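Local coordinates for protein pyridine nucleotide-disulphide oxidoreductase dimerisation region (Escherichia coli BL21, PDB 6KYY) that is a dimeric FAD-dependent flavoprotein disulfide reductase, induced by hypochlorous acid and probably involved in resistance to reactive chlorine stress, at residues B[332-336]-B[414-418]; B[203-208]-B[347-353]; B[394-398]-B[417-423]; B[361-367]-B[385-391]; B[312-316]-B[327-332]. All coordinates share one frame; numbering follows the deposited sequence.

Overall arrangement
Four of the five contacts meet around the antiparallel sheet of the dimerisation domain; interaction 5 ties helix 307-321 to the loop that follows it and shares Arg332 with interaction 1, where that loop meets helix 406-418. Interactions 1 and 3 both use the end of this helix, the first through ammonium, amide and carboxylate groups, the second through methionines and a tyrosine. Interaction 4 is the backbone pairing of two strands, while interaction 2 joins the sheet to helix 206-218 by polar bonds, with Lys386 bridging the two. All five are partly buried, but only interactions 1 to 4 include exposed residues. Interactions 1 and 5 both touch the second subunit; interaction 5 is built round five charged side chains.

Interaction 1 (B[332-336]-B[414-418]); sequences RKNVP and KMVMD
Lys414 and Asp418, one turn apart near the end of helix 406-418, hold Asn334 of the loop 332-336, which connects helix 307-321 to strand 337-339 at the border of the antiparallel sheet of the dimerisation domain. The tight part gathers round the Lys414 ammonium. Its CG stands opposite the backbone N (chi1 -172°), and bends at chi2 and chi4 bring NZ between the loop backbone and Asp418. There NZ donates to Asn334 O at 2.7 Å, arriving from above the carbonyl plane, and forms a salt bridge with Asp418 OD1 at 2.7 Å through the syn lone pair of that oxygen. This buried lysine therefore has its charge answered within the contact. Close by, Pro336 CD rests on Lys414 CE at 3.7 Å, the ring and the chain crossing at about a right angle. Met417 curls at chi3 and lays its CE 3.4 Å from Asn334 CG. Val348 of strand 345-349 touches Asn334, Pro336, Lys414 and Met417 alike, and Gln429 of the second subunit packs against Lys414.

The outer side is looser. Lys333, exposed to solvent, runs as an extended chain past Asp418 in the opposite direction, with its CG 3.4 Å from Asp418 OD2. Its NZ ends beside Asp418 O in the last turn of the helix, although that bond is modelled too short for its length to be trusted. Between the two regions lies Asn334, whose amide plane is only 17° from the Asp418 carboxylate; ND2 donates to Asp418 OD2 at 3.0 Å with an N-H...O angle of 157°.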
# COMPACT_ATOMS: atom_id res chain seq x y z
N ARG B 332 17.85 16.15 -4.99
CA ARG B 332 17.47 14.81 -4.56
C ARG B 332 17.95 14.56 -3.14
O ARG B 332 19.12 14.78 -2.82
CB ARG B 332 18.04 13.77 -5.51
CG ARG B 332 17.10 13.35 -6.61
CD ARG B 332 17.85 12.69 -7.76
NE ARG B 332 17.17 12.88 -9.03
CZ ARG B 332 17.71 12.60 -10.21
NH1 ARG B 332 18.94 12.13 -10.28
NH2 ARG B 332 17.01 12.80 -11.32
N LYS B 333 17.05 14.08 -2.28
CA LYS B 333 17.41 13.69 -0.93
C LYS B 333 16.49 12.58 -0.47
O LYS B 333 15.32 12.52 -0.86
CB LYS B 333 17.36 14.88 0.04
CG LYS B 333 15.97 15.43 0.30
CD LYS B 333 16.00 16.45 1.43
CE LYS B 333 14.72 17.28 1.48
NZ LYS B 333 14.53 17.90 2.82
N ASN B 334 17.03 11.69 0.36
CA ASN B 334 16.31 10.55 0.92
C ASN B 334 15.59 9.77 -0.17
O ASN B 334 14.36 9.60 -0.16
CB ASN B 334 15.34 11.00 2.02
CG ASN B 334 15.99 11.91 3.04
OD1 ASN B 334 17.07 11.62 3.55
ND2 ASN B 334 15.32 13.02 3.35
N VAL B 335 16.37 9.28 -1.13
CA VAL B 335 15.84 8.51 -2.25
C VAL B 335 15.45 7.12 -1.76
O VAL B 335 16.31 6.38 -1.27
CB VAL B 335 16.86 8.43 -3.40
CG1 VAL B 335 16.32 7.53 -4.50
CG2 VAL B 335 17.17 9.82 -3.94
N PRO B 336 14.19 6.73 -1.86
CA PRO B 336 13.77 5.41 -1.38
C PRO B 336 13.91 4.33 -2.44
O PRO B 336 13.99 4.60 -3.64
CB PRO B 336 12.29 5.64 -1.03
CG PRO B 336 11.84 6.67 -2.01
CD PRO B 336 13.05 7.52 -2.37
N LYS B 414 9.31 8.66 3.88
CA LYS B 414 10.10 9.61 3.10
C LYS B 414 9.47 11.00 3.12
O LYS B 414 10.18 12.00 2.99
CB LYS B 414 10.24 9.11 1.67
CG LYS B 414 11.20 9.93 0.81
CD LYS B 414 10.50 10.47 -0.42
CE LYS B 414 11.51 10.82 -1.50
NZ LYS B 414 12.66 11.58 -0.94
N MET B 415 8.15 11.07 3.28
CA MET B 415 7.45 12.35 3.28
C MET B 415 7.96 13.26 4.39
O MET B 415 8.47 14.35 4.12
CB MET B 415 5.95 12.11 3.42
CG MET B 415 5.20 11.98 2.11
SD MET B 415 4.86 13.58 1.36
CE MET B 415 4.96 13.14 -0.37
N VAL B 416 7.83 12.82 5.64
CA VAL B 416 8.20 13.68 6.76
C VAL B 416 9.70 13.85 6.89
O VAL B 416 10.16 14.82 7.51
CB VAL B 416 7.59 13.14 8.08
CG1 VAL B 416 6.13 12.79 7.88
CG2 VAL B 416 8.36 11.93 8.56
N MET B 417 10.50 12.94 6.32
CA MET B 417 11.94 13.12 6.34
C MET B 417 12.37 14.24 5.40
O MET B 417 13.27 15.02 5.72
CB MET B 417 12.65 11.81 5.97
CG MET B 417 12.67 10.80 7.10
SD MET B 417 13.88 9.47 6.94
CE MET B 417 14.56 9.80 5.32
N ASP B 418 11.72 14.35 4.24
CA ASP B 418 12.00 15.45 3.33
C ASP B 418 11.56 16.78 3.92
O ASP B 418 12.25 17.79 3.78
CB ASP B 418 11.33 15.21 1.98
CG ASP B 418 12.05 14.17 1.14
OD1 ASP B 418 11.44 13.66 0.17
OD2 ASP B 418 13.22 13.86 1.45

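Interaction 2 (B[203-208]-B[347-353]); sequences REDRDI and RVGMTEE
The guanidinium of Arg347 meets Glu204 at its edge: Glu204 OE1 lies near its plane, 2.7 Å from Arg347 NE, and OE2 is farther out along the same edge. The carboxylate is turned 77° from the guanidinium, and the salt bridge rests on a bent, weak hydrogen bond. One face of the guanidinium carries the CG2 methyl of Thr351, 3.3 Å above the plane and offset to the rim. Bends at chi2 and chi3 swing the arginine back along its own strand, where NH1 donates to Gly349 O at 3.0 Å. Glu204 OE2 is engaged by the hydroxyls of Tyr337 and Tyr175.

A second flat group, the Asp205 carboxylate, sits at the start of helix 352-358. Both oxygens use their syn lone pairs, OD2 accepting from Glu352 N at 2.7 Å and OD1 from Glu353 N at 2.9 Å. Thr351 is the N-cap of that helix, and its side chain caps a backbone N farther into the first turn. Asp205 is itself the N-cap residue of helix 206-218, which flanks the parallel, Rossmann-type sheet, so the contact docks this nucleotide-binding fold on the antiparallel sheet of the dimerisation domain.

Nearby, Asp207 OD1 and Glu352 OE1 approach to 3.4 Å as two acceptors, and Lys386 NZ forms salt bridges to both. The chemistry implies that the buried Asp205 probably remains ionised, because two helix-start amides face its oxygens, while the lysine probably offsets the charge of the two neighbouring carboxylates.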
# COMPACT_ATOMS: atom_id res chain seq x y z
N ARG B 203 25.02 -4.06 1.75
CA ARG B 203 24.64 -2.66 1.88
C ARG B 203 23.50 -2.44 2.87
O ARG B 203 23.16 -1.28 3.15
CB ARG B 203 24.25 -2.08 0.52
CG ARG B 203 25.42 -1.57 -0.31
CD ARG B 203 24.95 -0.90 -1.58
NE ARG B 203 24.28 -1.84 -2.48
CZ ARG B 203 24.63 -2.04 -3.74
NH1 ARG B 203 23.95 -2.91 -4.48
NH2 ARG B 203 25.65 -1.38 -4.27
N GLU B 204 22.91 -3.51 3.39
CA GLU B 204 21.83 -3.41 4.37
C GLU B 204 22.36 -3.75 5.76
O GLU B 204 23.53 -4.11 5.94
CB GLU B 204 20.68 -4.33 3.98
CG GLU B 204 20.23 -4.21 2.53
CD GLU B 204 19.43 -2.95 2.27
OE1 GLU B 204 18.99 -2.31 3.24
OE2 GLU B 204 19.24 -2.61 1.08
N ASP B 205 21.48 -3.63 6.75
CA ASP B 205 21.84 -4.01 8.11
C ASP B 205 21.87 -5.53 8.24
O ASP B 205 21.21 -6.25 7.50
CB ASP B 205 20.85 -3.42 9.11
CG ASP B 205 21.21 -2.01 9.52
OD1 ASP B 205 22.42 -1.73 9.70
OD2 ASP B 205 20.29 -1.18 9.67
N ARG B 206 22.66 -6.01 9.21
CA ARG B 206 22.73 -7.44 9.43
C ARG B 206 21.43 -7.99 9.99
O ARG B 206 21.06 -9.13 9.68
CB ARG B 206 23.90 -7.77 10.37
CG ARG B 206 25.28 -7.60 9.75
CD ARG B 206 25.41 -8.39 8.45
NE ARG B 206 25.12 -7.57 7.28
CZ ARG B 206 24.85 -8.05 6.07
NH1 ARG B 206 24.82 -9.36 5.87
NH2 ARG B 206 24.60 -7.22 5.07
N ASP B 207 20.71 -7.20 10.79
CA ASP B 207 19.47 -7.70 11.39
C ASP B 207 18.39 -7.92 10.34
O ASP B 207 17.62 -8.87 10.44
CB ASP B 207 18.99 -6.73 12.48
CG ASP B 207 19.10 -5.28 12.06
OD1 ASP B 207 20.01 -4.59 12.56
OD2 ASP B 207 18.27 -4.83 11.24
N ILE B 208 18.32 -7.05 9.33
CA ILE B 208 17.36 -7.25 8.26
C ILE B 208 17.89 -8.20 7.18
O ILE B 208 17.11 -8.91 6.55
CB ILE B 208 16.93 -5.91 7.65
CG1 ILE B 208 18.13 -5.11 7.15
CG2 ILE B 208 16.13 -5.10 8.65
CD1 ILE B 208 17.76 -3.90 6.32
N ARG B 347 13.09 0.79 1.86
CA ARG B 347 14.12 1.48 2.62
C ARG B 347 14.21 2.94 2.21
O ARG B 347 13.95 3.30 1.06
CB ARG B 347 15.49 0.80 2.44
CG ARG B 347 15.69 -0.42 3.31
CD ARG B 347 16.82 -0.19 4.30
NE ARG B 347 18.05 0.19 3.62
CZ ARG B 347 18.71 1.32 3.83
NH1 ARG B 347 18.26 2.19 4.72
NH2 ARG B 347 19.83 1.58 3.17
N VAL B 348 14.60 3.78 3.17
CA VAL B 348 14.92 5.18 2.92
C VAL B 348 15.86 5.62 4.04
O VAL B 348 15.81 5.10 5.15
CB VAL B 348 13.64 6.06 2.85
CG1 VAL B 348 12.95 6.12 4.20
CG2 VAL B 348 13.98 7.46 2.35
N GLY B 349 16.73 6.58 3.73
CA GLY B 349 17.68 7.04 4.72
C GLY B 349 18.78 6.02 4.95
O GLY B 349 18.94 5.03 4.23
N MET B 350 19.55 6.27 6.01
CA MET B 350 20.71 5.44 6.30
C MET B 350 20.33 4.23 7.14
O MET B 350 19.33 4.24 7.87
CB MET B 350 21.80 6.25 7.02
CG MET B 350 21.29 7.31 7.98
SD MET B 350 22.66 8.26 8.67
CE MET B 350 21.90 9.86 8.89
N THR B 351 21.15 3.19 7.03
CA THR B 351 20.99 2.00 7.85
C THR B 351 21.43 2.28 9.28
O THR B 351 21.98 3.34 9.60
CB THR B 351 21.80 0.84 7.27
OG1 THR B 351 23.17 1.24 7.15
CG2 THR B 351 21.28 0.44 5.91
N GLU B 352 21.18 1.30 10.16
CA GLU B 352 21.70 1.41 11.52
C GLU B 352 23.22 1.38 11.53
O GLU B 352 23.84 2.05 12.36
CB GLU B 352 21.14 0.29 12.40
CG GLU B 352 21.48 0.44 13.87
CD GLU B 352 21.17 -0.81 14.67
OE1 GLU B 352 20.40 -1.66 14.17
OE2 GLU B 352 21.69 -0.94 15.80
N GLU B 353 23.83 0.63 10.61
CA GLU B 353 25.28 0.58 10.52
C GLU B 353 25.87 1.97 10.33
O GLU B 353 26.80 2.37 11.04
CB GLU B 353 25.71 -0.34 9.38
CG GLU B 353 25.70 -1.82 9.74
CD GLU B 353 27.02 -2.28 10.34
OE1 GLU B 353 28.03 -1.57 10.18
OE2 GLU B 353 27.03 -3.35 10.98

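Interaction 3 (B[394-398]-B[417-423]); sequences QRMLG and MDAGLPY
Met396 reaches from its strand into the angle between Met417 and Tyr423. Its CB lies 4.2 Å from Met417 CG. With CG beside the backbone N (chi1 -57°), the chain then crosses the base of the tyrosine at about a right angle: Met396 CG meets Tyr423 CB at 3.7 Å, and SD comes to 3.9 Å from Tyr423 CA. A bend at chi3 turns the terminal methyl back to the helix, where Met396 CE touches Met417 CG at 3.5 Å, the two methionine chains also crossing nearly at right angles. Val413 and Val416 of the same helix, together with Phe444, also pack on this side chain. In return, Met417 SD lies over the strand backbone, 3.4 Å from Met396 O.

The contact places the end of helix 406-418 against strand 396-402 of the antiparallel sheet. The helix closes in a Schellman motif, with Gly420 at positive phi, and the chain then turns to run past residues 394-396. Arg395 accompanies this turn, its CG and CD alongside Gly420 O.

At the far end, Tyr423 N donates to Gln394 O at 2.9 Å, with an N-H...O angle of 158° and the donor almost in line with the C=O bond. The same carbonyl oxygen lies in the plane of the tyrosine ring, at its edge. Gln394 CB meets Pro422 CB at 3.8 Å. Beyond it the glutamine side chain crosses the tyrosine obliquely and brings NE2 to the ring edge, 3.4 Å from Tyr423 CE2, with the amide and ring planes 67° apart.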
# COMPACT_ATOMS: atom_id res chain seq x y z
N GLN B 394 15.14 15.15 17.07
CA GLN B 394 13.89 14.39 17.00
C GLN B 394 13.55 13.95 15.58
O GLN B 394 12.46 13.42 15.35
CB GLN B 394 12.70 15.17 17.58
CG GLN B 394 12.74 15.34 19.09
CD GLN B 394 11.57 14.67 19.79
OE1 GLN B 394 10.41 14.98 19.52
NE2 GLN B 394 11.88 13.76 20.70
N ARG B 395 14.47 14.13 14.63
CA ARG B 395 14.23 13.72 13.25
C ARG B 395 14.55 12.23 13.07
O ARG B 395 15.18 11.59 13.92
CB ARG B 395 15.08 14.55 12.29
CG ARG B 395 14.56 15.96 12.06
CD ARG B 395 15.23 16.61 10.86
NE ARG B 395 16.26 17.57 11.25
CZ ARG B 395 17.54 17.28 11.39
NH1 ARG B 395 17.97 16.04 11.18
NH2 ARG B 395 18.41 18.22 11.75
N MET B 396 14.10 11.69 11.94
CA MET B 396 14.36 10.30 11.59
C MET B 396 15.46 10.25 10.53
O MET B 396 15.43 11.00 9.55
CB MET B 396 13.10 9.62 11.07
CG MET B 396 11.94 9.66 12.05
SD MET B 396 10.35 9.17 11.35
CE MET B 396 10.65 9.42 9.61
N LEU B 397 16.44 9.37 10.74
CA LEU B 397 17.58 9.26 9.84
C LEU B 397 17.42 8.15 8.81
O LEU B 397 18.05 8.21 7.75
CB LEU B 397 18.87 9.03 10.63
CG LEU B 397 19.15 10.05 11.73
CD1 LEU B 397 20.24 9.57 12.66
CD2 LEU B 397 19.50 11.40 11.13
N GLY B 398 16.61 7.14 9.09
CA GLY B 398 16.42 6.06 8.15
C GLY B 398 15.37 5.09 8.67
O GLY B 398 15.00 5.12 9.84
N MET B 417 10.50 12.94 6.32
CA MET B 417 11.94 13.12 6.34
C MET B 417 12.37 14.24 5.40
O MET B 417 13.27 15.02 5.72
CB MET B 417 12.65 11.81 5.97
CG MET B 417 12.67 10.80 7.10
SD MET B 417 13.88 9.47 6.94
CE MET B 417 14.56 9.80 5.32
N ASP B 418 11.72 14.35 4.24
CA ASP B 418 12.00 15.45 3.33
C ASP B 418 11.56 16.78 3.92
O ASP B 418 12.25 17.79 3.78
CB ASP B 418 11.33 15.21 1.98
CG ASP B 418 12.05 14.17 1.14
OD1 ASP B 418 11.44 13.66 0.17
OD2 ASP B 418 13.22 13.86 1.45
N ALA B 419 10.40 16.80 4.58
CA ALA B 419 9.86 18.02 5.18
C ALA B 419 10.49 18.36 6.52
O ALA B 419 10.08 19.34 7.15
CB ALA B 419 8.35 17.90 5.33
N GLY B 420 11.47 17.58 6.99
CA GLY B 420 12.15 17.88 8.23
C GLY B 420 11.29 17.79 9.47
O GLY B 420 11.61 18.42 10.48
N LEU B 421 10.20 17.03 9.43
CA LEU B 421 9.33 16.88 10.58
C LEU B 421 9.87 15.79 11.51
O LEU B 421 10.57 14.88 11.07
CB LEU B 421 7.91 16.53 10.13
CG LEU B 421 7.33 17.43 9.03
CD1 LEU B 421 5.98 16.91 8.57
CD2 LEU B 421 7.23 18.87 9.51
N PRO B 422 9.57 15.87 12.81
CA PRO B 422 10.09 14.88 13.75
C PRO B 422 9.34 13.55 13.64
O PRO B 422 8.35 13.42 12.92
CB PRO B 422 9.88 15.52 15.12
CG PRO B 422 8.91 16.63 14.92
CD PRO B 422 8.73 16.89 13.46
N TYR B 423 9.84 12.56 14.38
CA TYR B 423 9.20 11.26 14.43
C TYR B 423 7.83 11.32 15.09
O TYR B 423 7.02 10.41 14.89
CB TYR B 423 10.08 10.26 15.18
CG TYR B 423 9.92 10.30 16.68
CD1 TYR B 423 9.05 9.43 17.33
CD2 TYR B 423 10.64 11.20 17.45
CE1 TYR B 423 8.89 9.47 18.70
CE2 TYR B 423 10.49 11.25 18.83
CZ TYR B 423 9.61 10.38 19.45
OH TYR B 423 9.46 10.42 20.81

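Interaction 4 (B[361-367]-B[385-391]); sequences DIQVVTL and LKAIVDN
Edge strand 362-368 of the five-stranded antiparallel sheet in the dimerisation domain pairs here with strand 384-390. Gln363 with Val389, Val365 with Ala387 and Leu367 with Leu385 are hydrogen-bonded pairs, each joined by two backbone bonds. Gln363 N reaches Val389 O at 2.7 Å, whereas Val365 N stands 3.2 Å from Ala387 O. Past the end of strand 384-390, Asn391 N donates to Asp361 O at 2.7 Å in an almost straight bond (168°).

The side chains of Ile362, Val364 and Ile388 share one face, which receives helix 352-358. Ile362 and Ile388 lie side by side, with Ile388 CG2 3.9 Å from Ile362 CB. Lys386 bends at chi3 to pass obliquely across Val364, its CE 3.8 Å from Val364 CG1, before NZ goes on to Glu352 and Asp207. Val365, Leu367 and Leu385 belong to the other face, where helix 439-443 packs.

Polar side chains finish the end of the pair. Gln363, extended with CG opposite the backbone N (chi1 -170°), sends NE2 to Asn391 OD1 at 3.3 Å, a weak bond between amide planes 59° apart, while its OE1 accepts from Lys448 N. Asn391 ND2 in turn gives a weak bond to Asp361 OD1, 3.4 Å away. The chemistry implies that regular backbone bonds carry the pairing, the weak amide and carboxylate bonds adding to it at one end.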
# COMPACT_ATOMS: atom_id res chain seq x y z
N ASP B 361 23.59 10.99 18.47
CA ASP B 361 22.83 10.40 19.57
C ASP B 361 21.55 9.81 18.98
O ASP B 361 20.56 10.51 18.79
CB ASP B 361 22.53 11.45 20.64
CG ASP B 361 22.05 10.83 21.94
OD1 ASP B 361 21.21 11.46 22.62
OD2 ASP B 361 22.51 9.72 22.27
N ILE B 362 21.58 8.51 18.70
CA ILE B 362 20.50 7.86 17.96
C ILE B 362 19.75 6.91 18.88
O ILE B 362 20.25 6.46 19.92
CB ILE B 362 21.02 7.12 16.71
CG1 ILE B 362 21.98 6.00 17.12
CG2 ILE B 362 21.69 8.09 15.75
CD1 ILE B 362 22.37 5.09 15.98
N GLN B 363 18.52 6.60 18.47
CA GLN B 363 17.67 5.62 19.13
C GLN B 363 17.06 4.74 18.05
O GLN B 363 16.41 5.25 17.13
CB GLN B 363 16.59 6.30 19.96
CG GLN B 363 15.81 5.37 20.87
CD GLN B 363 14.88 6.11 21.81
OE1 GLN B 363 14.10 5.51 22.54
NE2 GLN B 363 14.96 7.44 21.78
N VAL B 364 17.27 3.43 18.15
CA VAL B 364 16.82 2.48 17.14
C VAL B 364 15.65 1.70 17.72
O VAL B 364 15.82 0.93 18.68
CB VAL B 364 17.95 1.54 16.69
CG1 VAL B 364 17.45 0.61 15.60
CG2 VAL B 364 19.14 2.35 16.21
N VAL B 365 14.47 1.89 17.15
CA VAL B 365 13.26 1.19 17.58
C VAL B 365 12.99 0.03 16.63
O VAL B 365 13.24 0.13 15.42
CB VAL B 365 12.06 2.15 17.64
CG1 VAL B 365 12.26 3.16 18.76
CG2 VAL B 365 11.85 2.85 16.31
N THR B 366 12.49 -1.07 17.18
CA THR B 366 12.26 -2.30 16.43
C THR B 366 10.86 -2.81 16.74
O THR B 366 10.48 -2.91 17.91
CB THR B 366 13.31 -3.36 16.78
OG1 THR B 366 14.58 -2.73 16.99
CG2 THR B 366 13.42 -4.38 15.66
N LEU B 367 10.11 -3.15 15.70
CA LEU B 367 8.77 -3.70 15.85
C LEU B 367 8.63 -4.93 14.96
O LEU B 367 8.66 -4.80 13.72
CB LEU B 367 7.70 -2.68 15.51
CG LEU B 367 6.27 -3.22 15.62
CD1 LEU B 367 6.00 -3.73 17.04
CD2 LEU B 367 5.24 -2.17 15.23
N LEU B 385 9.97 -4.29 11.32
CA LEU B 385 10.06 -2.85 11.12
C LEU B 385 11.15 -2.30 12.03
O LEU B 385 11.28 -2.72 13.18
CB LEU B 385 8.73 -2.15 11.42
CG LEU B 385 7.50 -2.60 10.63
CD1 LEU B 385 6.39 -1.57 10.78
CD2 LEU B 385 7.85 -2.80 9.17
N LYS B 386 11.92 -1.35 11.51
CA LYS B 386 12.91 -0.67 12.32
C LYS B 386 13.23 0.68 11.68
O LYS B 386 13.28 0.80 10.46
CB LYS B 386 14.19 -1.50 12.48
CG LYS B 386 15.02 -1.62 11.22
CD LYS B 386 16.37 -2.25 11.49
CE LYS B 386 17.27 -1.33 12.29
NZ LYS B 386 18.60 -1.94 12.52
N ALA B 387 13.42 1.69 12.53
CA ALA B 387 13.82 3.01 12.08
C ALA B 387 14.78 3.60 13.10
O ALA B 387 14.95 3.07 14.20
CB ALA B 387 12.60 3.93 11.88
N ILE B 388 15.41 4.70 12.72
CA ILE B 388 16.46 5.33 13.53
C ILE B 388 16.05 6.76 13.80
O ILE B 388 15.79 7.53 12.87
CB ILE B 388 17.82 5.26 12.83
CG1 ILE B 388 18.14 3.82 12.44
CG2 ILE B 388 18.91 5.82 13.73
CD1 ILE B 388 18.91 3.69 11.15
N VAL B 389 15.99 7.13 15.08
CA VAL B 389 15.62 8.46 15.52
C VAL B 389 16.87 9.16 16.03
O VAL B 389 17.66 8.56 16.78
CB VAL B 389 14.53 8.41 16.61
CG1 VAL B 389 14.18 9.82 17.08
CG2 VAL B 389 13.30 7.69 16.09
N ASP B 390 17.06 10.41 15.63
CA ASP B 390 18.14 11.24 16.14
C ASP B 390 17.62 12.04 17.32
O ASP B 390 16.64 12.78 17.20
CB ASP B 390 18.68 12.16 15.04
CG ASP B 390 19.63 13.22 15.57
OD1 ASP B 390 19.71 14.30 14.95
OD2 ASP B 390 20.29 12.99 16.60
N ASN B 391 18.29 11.91 18.47
CA ASN B 391 17.75 12.43 19.72
C ASN B 391 17.91 13.94 19.85
O ASN B 391 17.07 14.59 20.49
CB ASN B 391 18.41 11.74 20.91
CG ASN B 391 17.75 10.42 21.26
OD1 ASN B 391 16.55 10.25 21.08
ND2 ASN B 391 18.54 9.48 21.76

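Interaction 5 (B[312-316]-B[327-332]); sequences DDYRI and RSTDDR
A salt-bridge network centred on Asp312 binds helix 307-321 to the loop that follows it. The Asp312 side chain, its CG opposite the backbone N (chi1 -168°), extends between two arginines of the loop. Arg327 grips it end-on: NH1 donates to Asp312 OD1 at 2.8 Å from above the carboxylate plane, and NH2 reaches the syn lone pair of Asp312 OD2 at 3.1 Å. Arg332 and Asp312 extend toward each other from opposite directions, the arginine chain extended from CG to NE. Its NE meets Asp312 OD2 on the anti side at 2.6 Å, so that oxygen accepts from both arginines. Arg332 NH2 continues to Asp313 OD2 at 2.6 Å, nearly straight (173°) and in the guanidinium plane, while Asp313 OD1 accepts from Gly298 N.

The loop, which goes on to strand 337-339, is itself shaped by an ST turn, in which Asp330 N donates to Ser328 OG at 2.6 Å, overlapping the short 3-10 segment 329-331. Ile316 supplies the apolar side of the contact: its CD1 lies over one face of the Arg327 guanidinium, 3.3 Å above the plane and offset to the rim, and also touches Ser328 O.

Arg315 lies alongside Arg327, its CB at the edge of that guanidinium. It adds a weak bond from NH1 to Asp312 OD1 at 3.2 Å, and its NH2 donates to Gln429 O of the second subunit, whose Ile430 packs against Asp312 and Arg332.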
# COMPACT_ATOMS: atom_id res chain seq x y z
N ASP B 312 12.55 11.63 -12.58
CA ASP B 312 13.03 12.90 -12.06
C ASP B 312 14.01 13.55 -13.03
O ASP B 312 14.11 14.78 -13.08
CB ASP B 312 13.70 12.71 -10.70
CG ASP B 312 13.95 14.02 -9.99
OD1 ASP B 312 12.98 14.77 -9.76
OD2 ASP B 312 15.12 14.30 -9.66
N ASP B 313 14.73 12.75 -13.81
CA ASP B 313 15.61 13.30 -14.84
C ASP B 313 14.81 14.08 -15.88
O ASP B 313 15.23 15.16 -16.31
CB ASP B 313 16.41 12.18 -15.51
CG ASP B 313 17.54 11.67 -14.64
OD1 ASP B 313 17.99 10.53 -14.85
OD2 ASP B 313 17.98 12.42 -13.74
N TYR B 314 13.65 13.54 -16.29
CA TYR B 314 12.77 14.29 -17.17
C TYR B 314 12.35 15.61 -16.54
O TYR B 314 12.25 16.63 -17.22
CB TYR B 314 11.53 13.45 -17.51
CG TYR B 314 10.28 14.26 -17.76
CD1 TYR B 314 10.04 14.82 -19.01
CD2 TYR B 314 9.35 14.48 -16.75
CE1 TYR B 314 8.90 15.57 -19.24
CE2 TYR B 314 8.21 15.23 -16.98
CZ TYR B 314 7.99 15.77 -18.22
OH TYR B 314 6.86 16.52 -18.45
N ARG B 315 12.12 15.60 -15.22
CA ARG B 315 11.72 16.83 -14.54
C ARG B 315 12.83 17.87 -14.58
O ARG B 315 12.56 19.07 -14.73
CB ARG B 315 11.34 16.52 -13.09
CG ARG B 315 10.11 15.63 -12.96
CD ARG B 315 9.34 15.94 -11.68
NE ARG B 315 8.49 14.82 -11.29
CZ ARG B 315 8.73 14.03 -10.24
NH1 ARG B 315 9.80 14.24 -9.49
NH2 ARG B 315 7.90 13.04 -9.96
N ILE B 316 14.09 17.44 -14.47
CA ILE B 316 15.21 18.37 -14.56
C ILE B 316 15.23 19.03 -15.93
O ILE B 316 15.26 20.27 -16.04
CB ILE B 316 16.54 17.64 -14.29
CG1 ILE B 316 16.48 16.86 -12.97
CG2 ILE B 316 17.69 18.64 -14.27
CD1 ILE B 316 16.08 17.69 -11.78
N ARG B 327 15.54 23.09 -12.14
CA ARG B 327 15.68 22.06 -11.13
C ARG B 327 17.02 21.36 -11.33
O ARG B 327 17.70 21.55 -12.34
CB ARG B 327 14.52 21.07 -11.21
CG ARG B 327 13.31 21.46 -10.37
CD ARG B 327 12.61 20.23 -9.80
NE ARG B 327 13.55 19.32 -9.15
CZ ARG B 327 13.62 18.02 -9.41
NH1 ARG B 327 12.80 17.48 -10.30
NH2 ARG B 327 14.50 17.26 -8.78
N SER B 328 17.41 20.55 -10.35
CA SER B 328 18.73 19.93 -10.40
C SER B 328 18.69 18.57 -9.73
O SER B 328 17.77 18.25 -8.97
CB SER B 328 19.78 20.82 -9.72
OG SER B 328 20.79 20.03 -9.12
N THR B 329 19.70 17.75 -10.04
CA THR B 329 19.87 16.51 -9.30
C THR B 329 20.36 16.77 -7.88
O THR B 329 20.24 15.89 -7.02
CB THR B 329 20.84 15.56 -10.02
OG1 THR B 329 22.17 16.10 -9.96
CG2 THR B 329 20.43 15.36 -11.47
N ASP B 330 20.91 17.96 -7.62
CA ASP B 330 21.21 18.37 -6.25
C ASP B 330 19.96 18.55 -5.41
O ASP B 330 20.07 18.75 -4.20
CB ASP B 330 22.02 19.67 -6.25
CG ASP B 330 23.45 19.47 -6.73
OD1 ASP B 330 24.10 20.48 -7.08
OD2 ASP B 330 23.92 18.32 -6.76
N ASP B 331 18.77 18.50 -6.02
CA ASP B 331 17.52 18.56 -5.28
C ASP B 331 17.12 17.22 -4.68
O ASP B 331 16.14 17.16 -3.93
CB ASP B 331 16.39 19.06 -6.18
CG ASP B 331 16.48 20.55 -6.46
OD1 ASP B 331 17.08 20.93 -7.49
OD2 ASP B 331 15.94 21.34 -5.65
N ARG B 332 17.85 16.15 -4.99
CA ARG B 332 17.47 14.81 -4.56
C ARG B 332 17.95 14.56 -3.14
O ARG B 332 19.12 14.78 -2.82
CB ARG B 332 18.04 13.77 -5.51
CG ARG B 332 17.10 13.35 -6.61
CD ARG B 332 17.85 12.69 -7.76
NE ARG B 332 17.17 12.88 -9.03
CZ ARG B 332 17.71 12.60 -10.21
NH1 ARG B 332 18.94 12.13 -10.28
NH2 ARG B 332 17.01 12.80 -11.32